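Local atomic coordinates of aldo-keto reductase family 1, member B4 (Aldose reductase) (Schistosoma japonicum, PDB entry 4HBK), a protein that probably catalyses the reduction of aldehydes, including the open-chain forms of aldoses, to the corresponding alcohols with NADPH as hydride donor. Residues L38-N41 against S45-V48; L214-H219 against I225-Y230; Y230-G235 against R284-V289. All blocks are in the same frame, centred on the assembly; numbering follows the deposited sequence.

Contact 1 (L38-N41 against S45-V48); sequences LKMN and SIPV
L38 and I46 are bonded through their backbones in both directions, which identifies them as an antiparallel hydrogen-bonded pair. The bond from I46 N to L38 O is 2.8 Å long, and the return bond, from L38 N to I46 O, has the same length. L38 O also receives a CA-H...O contact from S45 CA at 3.1 Å, so this oxygen is approached by two adjacent residues of the partner strand. K39 and S45 form the neighbouring non-hydrogen-bonded pair, with their side chains on the sheet face opposite L38 and I46. Together the two pairs make a short beta hairpin, strands 38-39 and 45-46, ahead of the first barrel strand; in aldo-keto reductases such a hairpin closes the bottom of the (beta/alpha)8 barrel. On the barrel-facing side, the CG2 branch of I46 is the shared apolar surface: L38 CB and M40 CG each lie 3.9 Å from I46 CG2. With CG1 anti to the backbone N (chi1 -180°), I46 holds CG2 between its own N and carbonyl carbon, turned to the other strand. The M40 and I46 side chains cross at about a right angle. Farther along, L38 CD1 packs at 4.0 Å against V48 CG1. In the next shell, F107 and I287 touch I46, I287 also touches L38, and N41 ND2 is hydrogen-bonded to P211 O.

Contact 2 (L214-H219 against I225-Y230); sequences LQIEIH and IKLVEY
I216 and I218 on one side and L227 and V228 on the other carry an apolar contact with no hydrogen bond between the segments. I218 CD1 makes its closest approach, 3.6 Å from V228 CG2. I216 CD1 sits between two helix residues, 3.7 Å from L227 CD2 and 4.2 Å from V228 CG2. Its chi1 of 42° puts CG1 between the backbone N and the carbonyl carbon, and an extended chi2 then carries CD1 to the helix. L214 CD2 adds a looser touch at 4.2 Å from L227 CG. All five side chains are buried, as expected of a hydrophobic core.

E217, whose side chain does not touch the helix segment, accepts from H219 NE2, just past the strand end: OE2 lies 2.9 Å from that NE2, close to the imidazole plane, and uses its anti lone pair. E217 is held further by the backbone N atoms of Q326 and F327, which should fix its carboxylate.

The axes of strand 214-217 and helix 225-230 run nearly antiparallel, at 171°, and approach to 10.4 Å. L214 and I216 on the strand, and I218 just after it, point toward the helix, the layering of a beta-alpha-beta unit (213-217, 225-233, 237-241) in a (beta/alpha)8 barrel.

Contact 3 (Y230-G235 against R284-V289); sequences YAQSVG and RKLIVV
The last turn of barrel helix 225-233 meets the turn that leads into strand 287-288 through one side chain, that of Q232, set against the backbone of R284 and K285. Q232 has its CG beside the backbone N (chi1 -64°) and is extended beyond it, which carries the amide across to the turn. There Q232 NE2 gives a hydrogen bond to R284 O that is straight, at 176°, but weak, being 3.3 Å long.

Two waters extend this link. One accepts from Q232 NE2, also at 3.3 Å, and donates to K285 O over 2.7 Å. The other donates to Q232 OE1 at 2.8 Å and to R284 O at 2.7 Å. Both ends of the amide are therefore engaged, and R284 O receives both the amide and a water. L286 CD2 also lies 3.9 Å from Q232 NE2. The R284 guanidinium group is directed elsewhere, with NH2 bonded to P223 O.

K285 has a left-handed backbone conformation between helix 273-283 and strand 287-288. On the helix side, S233 OG donates to Y230 O. G235 N is bonded to Q232 O at 2.9 Å, and the backbone N after G235 to A231 O; with its positive phi (91°), G235 is the C-prime residue of a Schellman motif.

A glutamine, bonded weakly and directly and also through two waters, joins a helix C-terminus to the entry of the last strand, in the outer layer of the (beta/alpha)8 barrel, where strands 237-241 and 287-288 are neighbours.

The contacts follow one another along the chain. Contacts 2 and 3 lie closest, with centres about 7 Å apart; they share Y230, and I218, I225 and V228 pack against the R284 guanidinium. Contact 1 has its centre about 10 Å from that of contact 3, which it touches, and about 16 Å from that of contact 2, whose nearest atoms are about 8 Å away. V48 O is probably hydrogen-bonded to V288 N (2.8 Å), tying the chain after the hairpin to the last barrel strand, consistent with the hairpin closing one barrel end, as in aldo-keto reductases. Contact 2 packs helix 225-233 on strand 213-217; contact 3 joins its end to the turn before strand 287-288, two strands on.

Contact 1 (L38-N41 against S45-V48)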
ATOM      1  N   LEU A  38      -4.222  13.646   2.059  1.00 12.17           N
ATOM      2  CA  LEU A  38      -2.981  13.981   2.729  1.00 15.45           C
ATOM      3  C   LEU A  38      -2.015  14.663   1.742  1.00 19.28           C
ATOM      4  O   LEU A  38      -1.893  14.256   0.581  1.00 18.26           O
ATOM      5  CB  LEU A  38      -2.363  12.719   3.320  1.00 15.62           C
ATOM      6  CG  LEU A  38      -2.073  12.732   4.816  1.00 22.21           C
ATOM      7  CD1 LEU A  38      -3.278  13.223   5.612  1.00 17.53           C
ATOM      8  CD2 LEU A  38      -1.654  11.350   5.264  1.00 18.80           C
ATOM      9  N   LYS A  39      -1.339  15.706   2.206  1.00 15.03           N
ATOM     10  CA  LYS A  39      -0.379  16.418   1.377  1.00 15.38           C
ATOM     11  C   LYS A  39       0.991  15.789   1.514  1.00 15.93           C
ATOM     12  O   LYS A  39       1.491  15.585   2.626  1.00 16.86           O
ATOM     13  CB  LYS A  39      -0.307  17.878   1.811  1.00 24.76           C
ATOM     14  CG  LYS A  39       0.367  18.820   0.827  1.00 26.88           C
ATOM     15  CD  LYS A  39       0.642  20.152   1.529  1.00 37.22           C
ATOM     16  CE  LYS A  39       0.562  21.339   0.586  1.00 39.32           C
ATOM     17  NZ  LYS A  39       0.644  22.618   1.359  1.00 40.45           N
ATOM     18  N   MET A  40       1.616  15.493   0.384  1.00 15.58           N
ATOM     19  CA  MET A  40       2.883  14.779   0.418  1.00 15.12           C
ATOM     20  C   MET A  40       4.049  15.749   0.329  1.00 15.15           C
ATOM     21  O   MET A  40       3.863  16.925   0.042  1.00 14.15           O
ATOM     22  CB  MET A  40       2.930  13.725  -0.691  1.00 14.08           C
ATOM     23  CG  MET A  40       1.903  12.602  -0.498  1.00 12.38           C
ATOM     24  SD  MET A  40       2.047  11.286  -1.738  1.00 12.97           S
ATOM     25  CE  MET A  40       1.636  12.192  -3.220  1.00 15.81           C
ATOM     26  N   ASN A  41       5.257  15.264   0.570  1.00 16.18           N
ATOM     27  CA  ASN A  41       6.395  16.178   0.609  1.00 17.70           C
ATOM     28  C   ASN A  41       6.741  16.828  -0.735  1.00 17.94           C
ATOM     29  O   ASN A  41       7.575  17.728  -0.788  1.00 22.17           O
ATOM     30  CB  ASN A  41       7.623  15.514   1.238  1.00 11.66           C
ATOM     31  CG  ASN A  41       8.021  14.232   0.537  1.00 15.00           C
ATOM     32  OD1 ASN A  41       7.549  13.928  -0.561  1.00 14.67           O
ATOM     33  ND2 ASN A  41       8.903  13.473   1.169  1.00 11.72           N
ATOM     34  N   SER A  45      -1.180  15.590  -3.474  1.00 10.95           N
ATOM     35  CA  SER A  45      -2.066  15.023  -2.454  1.00 15.68           C
ATOM     36  C   SER A  45      -2.418  13.583  -2.744  1.00 14.26           C
ATOM     37  O   SER A  45      -2.494  13.166  -3.906  1.00  8.14           O
ATOM     38  CB  SER A  45      -3.365  15.816  -2.367  1.00 13.69           C
ATOM     39  OG  SER A  45      -3.081  17.164  -2.036  1.00 32.38           O
ATOM     40  N   ILE A  46      -2.680  12.840  -1.674  1.00 12.41           N
ATOM     41  CA  ILE A  46      -3.161  11.476  -1.798  1.00 10.96           C
ATOM     42  C   ILE A  46      -4.401  11.249  -0.931  1.00  9.29           C
ATOM     43  O   ILE A  46      -4.392  11.566   0.253  1.00 11.40           O
ATOM     44  CB  ILE A  46      -2.050  10.476  -1.403  1.00 13.30           C
ATOM     45  CG1 ILE A  46      -2.540   9.030  -1.541  1.00 10.43           C
ATOM     46  CG2 ILE A  46      -1.547  10.775   0.008  1.00 10.33           C
ATOM     47  CD1 ILE A  46      -1.430   7.992  -1.403  1.00  8.09           C
ATOM     48  N   PRO A  47      -5.471  10.691  -1.520  1.00  9.16           N
ATOM     49  CA  PRO A  47      -6.719  10.382  -0.809  1.00  8.33           C
ATOM     50  C   PRO A  47      -6.490   9.416   0.346  1.00  8.35           C
ATOM     51  O   PRO A  47      -5.761   8.437   0.189  1.00  8.61           O
ATOM     52  CB  PRO A  47      -7.575   9.723  -1.890  1.00 11.26           C
ATOM     53  CG  PRO A  47      -7.058  10.317  -3.180  1.00  9.28           C
ATOM     54  CD  PRO A  47      -5.574  10.376  -2.955  1.00  8.10           C
ATOM     55  N   VAL A  48      -7.102   9.683   1.497  1.00  8.20           N
ATOM     56  CA  VAL A  48      -6.768   8.930   2.707  1.00  8.56           C
ATOM     57  C   VAL A  48      -7.373   7.526   2.752  1.00  9.73           C
ATOM     58  O   VAL A  48      -7.060   6.738   3.654  1.00  9.06           O
ATOM     59  CB  VAL A  48      -7.138   9.702   3.993  1.00 10.19           C
ATOM     60  CG1 VAL A  48      -6.246  10.939   4.150  1.00 12.68           C
ATOM     61  CG2 VAL A  48      -8.597  10.094   3.978  1.00  9.61           C
TER

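Contact 2 (L214-H219 against I225-Y230)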
ATOM      1  N   LEU A 214       5.297   5.589   2.443  1.00  7.51           N
ATOM      2  CA  LEU A 214       5.741   4.294   2.936  1.00  7.66           C
ATOM      3  C   LEU A 214       4.472   3.494   3.185  1.00  7.94           C
ATOM      4  O   LEU A 214       3.545   3.996   3.835  1.00  6.60           O
ATOM      5  CB  LEU A 214       6.518   4.456   4.249  1.00  8.78           C
ATOM      6  CG  LEU A 214       6.867   3.177   5.020  1.00  9.17           C
ATOM      7  CD1 LEU A 214       7.911   2.345   4.282  1.00  6.76           C
ATOM      8  CD2 LEU A 214       7.331   3.484   6.450  1.00  5.88           C
ATOM      9  N   GLN A 215       4.413   2.278   2.646  1.00  6.08           N
ATOM     10  CA  GLN A 215       3.266   1.404   2.865  1.00  7.66           C
ATOM     11  C   GLN A 215       3.740   0.208   3.672  1.00  7.80           C
ATOM     12  O   GLN A 215       4.693  -0.459   3.289  1.00  9.35           O
ATOM     13  CB  GLN A 215       2.625   0.947   1.534  1.00  6.21           C
ATOM     14  CG  GLN A 215       1.396   0.033   1.728  1.00  8.61           C
ATOM     15  CD  GLN A 215       0.672  -0.346   0.423  1.00  9.83           C
ATOM     16  OE1 GLN A 215       0.428  -1.523   0.168  1.00  9.54           O
ATOM     17  NE2 GLN A 215       0.307   0.653  -0.387  1.00  7.36           N
ATOM     18  N   ILE A 216       3.080  -0.050   4.792  1.00  6.85           N
ATOM     19  CA  ILE A 216       3.491  -1.094   5.720  1.00  6.31           C
ATOM     20  C   ILE A 216       2.247  -1.642   6.392  1.00  9.79           C
ATOM     21  O   ILE A 216       1.190  -1.007   6.347  1.00 10.22           O
ATOM     22  CB  ILE A 216       4.408  -0.530   6.824  1.00  9.54           C
ATOM     23  CG1 ILE A 216       3.866   0.824   7.326  1.00  8.75           C
ATOM     24  CG2 ILE A 216       5.841  -0.405   6.319  1.00  6.43           C
ATOM     25  CD1 ILE A 216       4.668   1.444   8.482  1.00  9.13           C
ATOM     26  N   GLU A 217       2.375  -2.805   7.029  1.00  8.30           N
ATOM     27  CA  GLU A 217       1.276  -3.382   7.797  1.00 10.09           C
ATOM     28  C   GLU A 217       0.993  -2.557   9.042  1.00 12.33           C
ATOM     29  O   GLU A 217       1.869  -2.358   9.888  1.00 12.78           O
ATOM     30  CB  GLU A 217       1.584  -4.828   8.194  1.00 10.39           C
ATOM     31  CG  GLU A 217       0.635  -5.408   9.242  1.00 10.16           C
ATOM     32  CD  GLU A 217       1.001  -6.842   9.614  1.00 15.17           C
ATOM     33  OE1 GLU A 217       1.951  -7.400   9.016  1.00 12.23           O
ATOM     34  OE2 GLU A 217       0.336  -7.409  10.503  1.00 18.96           O
ATOM     35  N   ILE A 218      -0.242  -2.079   9.147  1.00 11.13           N
ATOM     36  CA  ILE A 218      -0.668  -1.311  10.309  1.00 12.19           C
ATOM     37  C   ILE A 218      -2.146  -1.595  10.619  1.00 13.07           C
ATOM     38  O   ILE A 218      -3.022  -1.503   9.739  1.00 11.10           O
ATOM     39  CB  ILE A 218      -0.470   0.213  10.102  1.00 10.83           C
ATOM     40  CG1 ILE A 218       0.889   0.518   9.476  1.00  7.69           C
ATOM     41  CG2 ILE A 218      -0.617   0.969  11.426  1.00 10.93           C
ATOM     42  CD1 ILE A 218       1.070   2.008   9.171  1.00  6.82           C
ATOM     43  N   HIS A 219      -2.416  -1.948  11.870  1.00 12.37           N
ATOM     44  CA  HIS A 219      -3.782  -2.150  12.329  1.00 12.29           C
ATOM     45  C   HIS A 219      -3.777  -2.256  13.848  1.00 15.11           C
ATOM     46  O   HIS A 219      -2.714  -2.268  14.482  1.00 14.02           O
ATOM     47  CB  HIS A 219      -4.395  -3.398  11.690  1.00 10.79           C
ATOM     48  CG  HIS A 219      -3.529  -4.607  11.809  1.00 13.47           C
ATOM     49  ND1 HIS A 219      -3.508  -5.390  12.940  1.00 13.35           N
ATOM     50  CD2 HIS A 219      -2.618  -5.140  10.962  1.00 12.33           C
ATOM     51  CE1 HIS A 219      -2.641  -6.376  12.775  1.00 16.23           C
ATOM     52  NE2 HIS A 219      -2.081  -6.243  11.584  1.00 14.32           N
ATOM     53  N   ILE A 225       3.935   1.615  15.792  1.00 14.87           N
ATOM     54  CA  ILE A 225       4.070   3.010  16.237  1.00 16.23           C
ATOM     55  C   ILE A 225       5.436   3.654  15.956  1.00 17.35           C
ATOM     56  O   ILE A 225       5.512   4.746  15.397  1.00 15.82           O
ATOM     57  CB  ILE A 225       3.770   3.178  17.755  1.00 17.12           C
ATOM     58  CG1 ILE A 225       2.404   2.597  18.127  1.00 20.44           C
ATOM     59  CG2 ILE A 225       3.791   4.643  18.143  1.00 19.75           C
ATOM     60  CD1 ILE A 225       1.272   3.559  17.953  1.00 22.15           C
ATOM     61  N   LYS A 226       6.509   2.990  16.363  1.00 17.01           N
ATOM     62  CA  LYS A 226       7.843   3.569  16.223  1.00 18.79           C
ATOM     63  C   LYS A 226       8.218   3.885  14.778  1.00 15.20           C
ATOM     64  O   LYS A 226       8.752   4.954  14.486  1.00 13.52           O
ATOM     65  CB  LYS A 226       8.901   2.679  16.877  1.00 23.10           C
ATOM     66  CG  LYS A 226       8.830   2.688  18.393  1.00 28.19           C
ATOM     67  CD  LYS A 226       9.944   1.864  19.014  1.00 34.92           C
ATOM     68  CE  LYS A 226       9.984   2.063  20.520  1.00 43.15           C
ATOM     69  NZ  LYS A 226      11.207   1.486  21.145  1.00 41.76           N
ATOM     70  N   LEU A 227       7.938   2.950  13.881  1.00 13.58           N
ATOM     71  CA  LEU A 227       8.220   3.142  12.472  1.00 11.87           C
ATOM     72  C   LEU A 227       7.347   4.251  11.898  1.00 11.31           C
ATOM     73  O   LEU A 227       7.822   5.091  11.139  1.00 11.18           O
ATOM     74  CB  LEU A 227       7.985   1.842  11.706  1.00 12.42           C
ATOM     75  CG  LEU A 227       8.297   1.937  10.214  1.00 11.67           C
ATOM     76  CD1 LEU A 227       9.703   2.512  10.022  1.00  9.39           C
ATOM     77  CD2 LEU A 227       8.140   0.568   9.529  1.00  7.64           C
ATOM     78  N   VAL A 228       6.068   4.254  12.255  1.00 13.01           N
ATOM     79  CA  VAL A 228       5.162   5.272  11.740  1.00 11.83           C
ATOM     80  C   VAL A 228       5.607   6.654  12.196  1.00 15.17           C
ATOM     81  O   VAL A 228       5.622   7.610  11.416  1.00 13.31           O
ATOM     82  CB  VAL A 228       3.717   5.058  12.204  1.00  9.86           C
ATOM     83  CG1 VAL A 228       2.912   6.321  11.943  1.00 10.30           C
ATOM     84  CG2 VAL A 228       3.086   3.840  11.491  1.00  9.00           C
ATOM     85  N   GLU A 229       5.975   6.761  13.466  1.00 14.73           N
ATOM     86  CA  GLU A 229       6.413   8.049  13.987  1.00 17.53           C
ATOM     87  C   GLU A 229       7.685   8.492  13.277  1.00 14.52           C
ATOM     88  O   GLU A 229       7.821   9.656  12.898  1.00 14.86           O
ATOM     89  CB  GLU A 229       6.616   7.985  15.500  1.00 13.19           C
ATOM     90  CG  GLU A 229       5.307   7.914  16.275  1.00 16.84           C
ATOM     91  CD  GLU A 229       5.519   7.963  17.782  1.00 25.73           C
ATOM     92  OE1 GLU A 229       4.551   8.271  18.506  1.00 27.07           O
ATOM     93  OE2 GLU A 229       6.654   7.696  18.244  1.00 28.89           O
ATOM     94  N   TYR A 230       8.612   7.557  13.090  1.00 13.28           N
ATOM     95  CA  TYR A 230       9.827   7.867  12.362  1.00 13.25           C
ATOM     96  C   TYR A 230       9.533   8.367  10.951  1.00 14.37           C
ATOM     97  O   TYR A 230      10.012   9.423  10.548  1.00 12.34           O
ATOM     98  CB  TYR A 230      10.758   6.670  12.262  1.00 14.97           C
ATOM     99  CG  TYR A 230      11.801   6.912  11.191  1.00 21.63           C
ATOM    100  CD1 TYR A 230      12.873   7.787  11.412  1.00 14.88           C
ATOM    101  CD2 TYR A 230      11.686   6.314   9.943  1.00 14.91           C
ATOM    102  CE1 TYR A 230      13.812   8.025  10.424  1.00 17.11           C
ATOM    103  CE2 TYR A 230      12.618   6.550   8.946  1.00 14.93           C
ATOM    104  CZ  TYR A 230      13.677   7.399   9.190  1.00 17.61           C
ATOM    105  OH  TYR A 230      14.593   7.628   8.188  1.00 18.64           O
TER

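Contact 3 (Y230-G235 against R284-V289)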
ATOM      1  N   TYR A 230       8.612   7.557  13.090  1.00 13.28           N
ATOM      2  CA  TYR A 230       9.827   7.867  12.362  1.00 13.25           C
ATOM      3  C   TYR A 230       9.533   8.367  10.951  1.00 14.37           C
ATOM      4  O   TYR A 230      10.012   9.423  10.548  1.00 12.34           O
ATOM      5  CB  TYR A 230      10.758   6.670  12.262  1.00 14.97           C
ATOM      6  CG  TYR A 230      11.801   6.912  11.191  1.00 21.63           C
ATOM      7  CD1 TYR A 230      12.873   7.787  11.412  1.00 14.88           C
ATOM      8  CD2 TYR A 230      11.686   6.314   9.943  1.00 14.91           C
ATOM      9  CE1 TYR A 230      13.812   8.025  10.424  1.00 17.11           C
ATOM     10  CE2 TYR A 230      12.618   6.550   8.946  1.00 14.93           C
ATOM     11  CZ  TYR A 230      13.677   7.399   9.190  1.00 17.61           C
ATOM     12  OH  TYR A 230      14.593   7.628   8.188  1.00 18.64           O
ATOM     13  N   ALA A 231       8.756   7.604  10.190  1.00 10.58           N
ATOM     14  CA  ALA A 231       8.488   7.990   8.812  1.00 12.20           C
ATOM     15  C   ALA A 231       7.837   9.380   8.705  1.00 11.67           C
ATOM     16  O   ALA A 231       8.243  10.200   7.879  1.00 10.52           O
ATOM     17  CB  ALA A 231       7.659   6.923   8.082  1.00 10.91           C
ATOM     18  N   GLN A 232       6.836   9.646   9.536  1.00 11.13           N
ATOM     19  CA  GLN A 232       6.188  10.956   9.530  1.00 10.50           C
ATOM     20  C   GLN A 232       7.173  12.053   9.949  1.00 12.76           C
ATOM     21  O   GLN A 232       7.133  13.153   9.413  1.00 13.42           O
ATOM     22  CB  GLN A 232       4.924  10.949  10.405  1.00 11.06           C
ATOM     23  CG  GLN A 232       3.843  10.000   9.866  1.00  9.99           C
ATOM     24  CD  GLN A 232       2.641   9.832  10.789  1.00 17.25           C
ATOM     25  OE1 GLN A 232       2.723  10.056  12.003  1.00 14.42           O
ATOM     26  NE2 GLN A 232       1.509   9.429  10.206  1.00 11.02           N
ATOM     27  N   SER A 233       8.073  11.742  10.882  1.00 12.38           N
ATOM     28  CA  SER A 233       9.053  12.728  11.332  1.00 15.07           C
ATOM     29  C   SER A 233       9.956  13.201  10.190  1.00 12.01           C
ATOM     30  O   SER A 233      10.365  14.350  10.171  1.00 12.30           O
ATOM     31  CB  SER A 233       9.880  12.206  12.518  1.00 13.65           C
ATOM     32  OG  SER A 233      10.957  11.384  12.099  1.00 12.73           O
ATOM     33  N   VAL A 234      10.255  12.327   9.230  1.00 11.99           N
ATOM     34  CA  VAL A 234      11.062  12.741   8.081  1.00  9.82           C
ATOM     35  C   VAL A 234      10.205  13.130   6.877  1.00 12.91           C
ATOM     36  O   VAL A 234      10.708  13.278   5.769  1.00 10.32           O
ATOM     37  CB  VAL A 234      12.113  11.689   7.682  1.00 13.62           C
ATOM     38  CG1 VAL A 234      13.145  11.546   8.787  1.00 10.24           C
ATOM     39  CG2 VAL A 234      11.449  10.350   7.381  1.00 13.01           C
ATOM     40  N   GLY A 235       8.905  13.304   7.103  1.00 12.69           N
ATOM     41  CA  GLY A 235       8.047  13.894   6.091  1.00 12.07           C
ATOM     42  C   GLY A 235       7.383  12.934   5.118  1.00 14.43           C
ATOM     43  O   GLY A 235       6.695  13.373   4.190  1.00 12.16           O
ATOM     44  N   ARG A 284      -4.688   8.478  13.176  1.00 10.22           N
ATOM     45  CA  ARG A 284      -3.231   8.509  13.306  1.00 13.83           C
ATOM     46  C   ARG A 284      -2.550   9.116  12.065  1.00 12.38           C
ATOM     47  O   ARG A 284      -1.335   9.012  11.891  1.00 15.57           O
ATOM     48  CB  ARG A 284      -2.672   7.114  13.613  1.00 15.49           C
ATOM     49  CG  ARG A 284      -3.053   6.576  14.995  1.00 17.77           C
ATOM     50  CD  ARG A 284      -2.515   5.156  15.216  1.00 16.51           C
ATOM     51  NE  ARG A 284      -1.082   5.051  14.923  1.00 14.99           N
ATOM     52  CZ  ARG A 284      -0.461   3.915  14.613  1.00 14.57           C
ATOM     53  NH1 ARG A 284      -1.146   2.775  14.556  1.00  9.99           N
ATOM     54  NH2 ARG A 284       0.849   3.918  14.351  1.00 11.08           N
ATOM     55  N   LYS A 285      -3.346   9.754  11.211  1.00 11.56           N
ATOM     56  CA  LYS A 285      -2.851  10.452  10.021  1.00 12.14           C
ATOM     57  C   LYS A 285      -2.311   9.496   8.963  1.00 12.53           C
ATOM     58  O   LYS A 285      -1.340   9.806   8.272  1.00 10.45           O
ATOM     59  CB  LYS A 285      -1.806  11.507  10.404  1.00 15.43           C
ATOM     60  CG  LYS A 285      -2.283  12.422  11.524  1.00 22.12           C
ATOM     61  CD  LYS A 285      -1.955  13.880  11.265  1.00 34.01           C
ATOM     62  CE  LYS A 285      -0.603  14.280  11.854  1.00 52.29           C
ATOM     63  NZ  LYS A 285      -0.461  15.779  11.984  1.00 58.20           N
ATOM     64  N   LEU A 286      -2.962   8.339   8.844  1.00 12.89           N
ATOM     65  CA  LEU A 286      -2.571   7.306   7.881  1.00 12.21           C
ATOM     66  C   LEU A 286      -3.527   7.289   6.697  1.00  9.39           C
ATOM     67  O   LEU A 286      -4.684   7.695   6.819  1.00 10.76           O
ATOM     68  CB  LEU A 286      -2.590   5.926   8.549  1.00  6.98           C
ATOM     69  CG  LEU A 286      -1.724   5.839   9.810  1.00 10.62           C
ATOM     70  CD1 LEU A 286      -1.965   4.547  10.571  1.00  7.46           C
ATOM     71  CD2 LEU A 286      -0.239   5.974   9.452  1.00  8.52           C
ATOM     72  N   ILE A 287      -3.026   6.841   5.552  1.00  9.48           N
ATOM     73  CA  ILE A 287      -3.872   6.451   4.433  1.00  8.85           C
ATOM     74  C   ILE A 287      -4.267   5.010   4.706  1.00  8.18           C
ATOM     75  O   ILE A 287      -3.523   4.290   5.360  1.00  9.40           O
ATOM     76  CB  ILE A 287      -3.094   6.509   3.106  1.00 10.30           C
ATOM     77  CG1 ILE A 287      -2.683   7.959   2.782  1.00  9.92           C
ATOM     78  CG2 ILE A 287      -3.909   5.919   1.981  1.00  6.76           C
ATOM     79  CD1 ILE A 287      -1.215   8.252   3.034  1.00  8.31           C
ATOM     80  N   VAL A 288      -5.436   4.575   4.246  1.00  7.09           N
ATOM     81  CA  VAL A 288      -5.791   3.167   4.398  1.00 10.01           C
ATOM     82  C   VAL A 288      -6.221   2.565   3.068  1.00  8.54           C
ATOM     83  O   VAL A 288      -6.917   3.217   2.282  1.00 10.96           O
ATOM     84  CB  VAL A 288      -6.891   2.948   5.482  1.00 10.27           C
ATOM     85  CG1 VAL A 288      -6.404   3.456   6.844  1.00 11.12           C
ATOM     86  CG2 VAL A 288      -8.203   3.624   5.073  1.00  8.21           C
ATOM     87  N   VAL A 289      -5.821   1.320   2.825  1.00  7.52           N
ATOM     88  CA  VAL A 289      -6.171   0.632   1.589  1.00  6.30           C
ATOM     89  C   VAL A 289      -6.747  -0.760   1.892  1.00 10.37           C
ATOM     90  O   VAL A 289      -6.159  -1.780   1.537  1.00  9.51           O
ATOM     91  CB  VAL A 289      -4.957   0.556   0.606  1.00  9.04           C
ATOM     92  CG1 VAL A 289      -4.574   1.960   0.115  1.00  5.73           C
ATOM     93  CG2 VAL A 289      -3.757  -0.093   1.274  1.00  7.76           C
TER
HETATM   94  O   HOH W   1       1.059   9.707   6.966  1.00 13.36           O
HETATM   95  O   HOH W   2       0.708   8.947  13.589  1.00 18.86           O